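L-lysine 6-oxidase (Marinomonas mediterranea, PDB 3WEU) oxidises the epsilon-amino group of L-lysine with a cysteine tryptophylquinone cofactor, releasing ammonium and antibacterial hydrogen peroxide. Local coordinates at residues V268-F273 and G285-D290. Sequence-based numbering, arbitrary orientation.
Sequences VGVRNF and GHYKSD. With SO4 (sulfate ion), chain D; EDO (1,2-ethanediol), chain O.
Tyr-287 reaches from its short strand to the last turn of helix 261-272 and touches Arg-271 and Val-270. Its OH lies 3.3 Å from Arg-271 CD and 3.4 Å from Arg-271 CG, against these two methylenes, where the side chains cross obliquely. The guanidinium and the phenol ring are turned 53° apart. No hydrogen bond joins the two segments directly. The Tyr-287 hydroxyl is hydrogen-bonded instead to Thr-408 of helix 407-418. The Val-270 and Tyr-287 side chains cross at about a right angle, and Val-270 CG1 comes obliquely to the ring, 4.0 Å from Tyr-287 CE1. CG1 gets there by standing anti to the backbone N (chi1 167°). A bend at chi3 (-62°) turns the Arg-271 guanidinium off the line of CG and CD, and NH1 forms a salt bridge with Asp-267 OD2, one turn back on the helix. In the guanidinium plane, Arg-271 NH2 gives a hydrogen bond of 3.0 Å to O1 of an ethanediol, probably from the crystallisation liquor. Its O2 makes a weak 3.4 Å bond to Gly-285 O, and the molecule is also bonded to Tyr-280 OH. Phe-411 stacks on the Tyr-287 ring and Tyr-280 packs edge-to-face with it. Strands 280-281 and 286-287 form a two-stranded antiparallel beta-hairpin with a G1 bulge, Gly-285 and His-286 facing Asp-281, and Tyr-287 of this hairpin contacts both helices.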
loop_
_atom_site.group_PDB
_atom_site.type_symbol
_atom_site.label_atom_id
_atom_site.label_comp_id
_atom_site.label_asym_id
_atom_site.label_seq_id
_atom_site.Cartn_x
_atom_site.Cartn_y
_atom_site.Cartn_z
ATOM N N VAL A 268 -2.188 -39.575 22.145
ATOM C CA VAL A 268 -3.611 -39.491 22.376
ATOM C C VAL A 268 -4.197 -40.863 22.655
ATOM O O VAL A 268 -5.014 -41.040 23.618
ATOM C CB VAL A 268 -4.332 -38.787 21.210
ATOM C CG1 VAL A 268 -5.851 -38.903 21.332
ATOM C CG2 VAL A 268 -3.979 -37.349 21.125
ATOM N N GLY A 269 -3.760 -41.833 21.882
ATOM C CA GLY A 269 -4.217 -43.210 22.013
ATOM C C GLY A 269 -3.900 -43.853 23.351
ATOM O O GLY A 269 -4.751 -44.555 23.983
ATOM N N VAL A 270 -2.660 -43.653 23.765
ATOM C CA VAL A 270 -2.161 -44.243 25.000
ATOM C C VAL A 270 -2.917 -43.631 26.172
ATOM O O VAL A 270 -3.359 -44.342 27.082
ATOM C CB VAL A 270 -0.610 -44.024 25.121
ATOM C CG1 VAL A 270 -0.121 -44.331 26.517
ATOM C CG2 VAL A 270 0.108 -44.938 24.136
ATOM N N ARG A 271 -3.049 -42.304 26.167
ATOM C CA ARG A 271 -3.627 -41.585 27.302
ATOM C C ARG A 271 -5.167 -41.546 27.268
ATOM O O ARG A 271 -5.805 -41.241 28.286
ATOM C CB ARG A 271 -3.098 -40.172 27.374
ATOM C CG ARG A 271 -1.621 -40.061 27.784
ATOM C CD ARG A 271 -1.101 -38.599 27.929
ATOM N NE ARG A 271 -1.186 -37.907 26.646
ATOM C CZ ARG A 271 -2.202 -37.148 26.246
ATOM N NH1 ARG A 271 -2.224 -36.666 25.012
ATOM N NH2 ARG A 271 -3.227 -36.846 27.069
ATOM N N ASN A 272 -5.773 -41.842 26.148
ATOM C CA ASN A 272 -7.231 -41.763 26.086
ATOM C C ASN A 272 -7.983 -42.989 25.648
ATOM O O ASN A 272 -9.169 -43.078 25.896
ATOM C CB ASN A 272 -7.670 -40.620 25.198
ATOM C CG ASN A 272 -7.235 -39.291 25.740
ATOM O OD1 ASN A 272 -7.809 -38.785 26.692
ATOM N ND2 ASN A 272 -6.199 -38.732 25.162
ATOM N N PHE A 273 -7.354 -43.904 24.945
ATOM C CA PHE A 273 -8.072 -45.019 24.343
ATOM C C PHE A 273 -7.463 -46.324 24.726
ATOM O O PHE A 273 -7.707 -47.291 24.058
ATOM C CB PHE A 273 -8.087 -44.847 22.817
ATOM C CG PHE A 273 -8.847 -43.665 22.374
ATOM C CD1 PHE A 273 -10.260 -43.743 22.318
ATOM C CD2 PHE A 273 -8.230 -42.476 21.985
ATOM C CE1 PHE A 273 -10.989 -42.646 21.927
ATOM C CE2 PHE A 273 -8.988 -41.369 21.603
ATOM C CZ PHE A 273 -10.341 -41.462 21.566
ATOM N N GLY A 285 -5.180 -42.529 35.422
ATOM C CA GLY A 285 -4.673 -41.392 34.664
ATOM C C GLY A 285 -3.195 -41.168 34.796
ATOM O O GLY A 285 -2.721 -40.036 34.652
ATOM N N HIS A 286 -2.452 -42.237 35.026
ATOM C CA HIS A 286 -1.003 -42.164 35.104
ATOM C C HIS A 286 -0.300 -43.241 34.315
ATOM O O HIS A 286 -0.787 -44.370 34.168
ATOM C CB HIS A 286 -0.507 -42.213 36.561
ATOM C CG HIS A 286 -1.033 -41.095 37.407
ATOM N ND1 HIS A 286 -2.076 -41.258 38.300
ATOM C CD2 HIS A 286 -0.710 -39.788 37.456
ATOM C CE1 HIS A 286 -2.323 -40.117 38.912
ATOM N NE2 HIS A 286 -1.514 -39.206 38.409
ATOM N N TYR A 287 0.878 -42.887 33.820
ATOM C CA TYR A 287 1.741 -43.891 33.239
ATOM C C TYR A 287 2.146 -44.923 34.289
ATOM O O TYR A 287 2.129 -44.642 35.480
ATOM C CB TYR A 287 2.981 -43.254 32.628
ATOM C CG TYR A 287 2.684 -42.459 31.373
ATOM C CD1 TYR A 287 2.626 -43.071 30.124
ATOM C CD2 TYR A 287 2.427 -41.116 31.452
ATOM C CE1 TYR A 287 2.359 -42.334 28.968
ATOM C CE2 TYR A 287 2.114 -40.361 30.326
ATOM C CZ TYR A 287 2.121 -40.984 29.077
ATOM O OH TYR A 287 1.787 -40.260 27.945
ATOM N N LYS A 288 2.491 -46.102 33.823
ATOM C CA LYS A 288 2.954 -47.191 34.695
ATOM C C LYS A 288 4.456 -47.232 34.769
ATOM O O LYS A 288 5.129 -47.537 33.751
ATOM C CB LYS A 288 2.421 -48.537 34.176
ATOM C CG LYS A 288 0.911 -48.589 34.177
ATOM C CD LYS A 288 0.418 -49.976 33.829
ATOM C CE LYS A 288 -1.062 -50.010 34.042
ATOM N NZ LYS A 288 -1.548 -51.341 33.626
ATOM N N SER A 289 4.985 -46.957 35.970
ATOM C CA SER A 289 6.435 -46.908 36.154
ATOM C C SER A 289 7.182 -48.211 35.991
ATOM O O SER A 289 8.409 -48.205 35.872
ATOM C CB SER A 289 6.815 -46.252 37.501
ATOM O OG SER A 289 6.202 -46.948 38.556
ATOM N N ASP A 290 6.487 -49.341 35.966
ATOM C CA ASP A 290 7.152 -50.578 35.651
ATOM C C ASP A 290 7.226 -50.898 34.161
ATOM O O ASP A 290 7.803 -51.909 33.811
ATOM C CB ASP A 290 6.534 -51.764 36.414
ATOM C CG ASP A 290 5.042 -51.865 36.261
ATOM O OD1 ASP A 290 4.414 -50.999 35.607
ATOM O OD2 ASP A 290 4.465 -52.809 36.872
HETATM S S SO4 D . 2.196 -39.539 35.139
HETATM O O1 SO4 D . 1.813 -38.898 36.399
HETATM O O2 SO4 D . 1.141 -40.383 34.617
HETATM O O3 SO4 D . 2.508 -38.438 34.219
HETATM O O4 SO4 D . 3.315 -40.463 35.217
HETATM C C1 EDO O . -3.561 -36.314 30.745
HETATM O O1 EDO O . -3.851 -37.473 29.955
HETATM C C2 EDO O . -3.285 -36.943 32.083
HETATM O O2 EDO O . -2.552 -38.167 31.849
#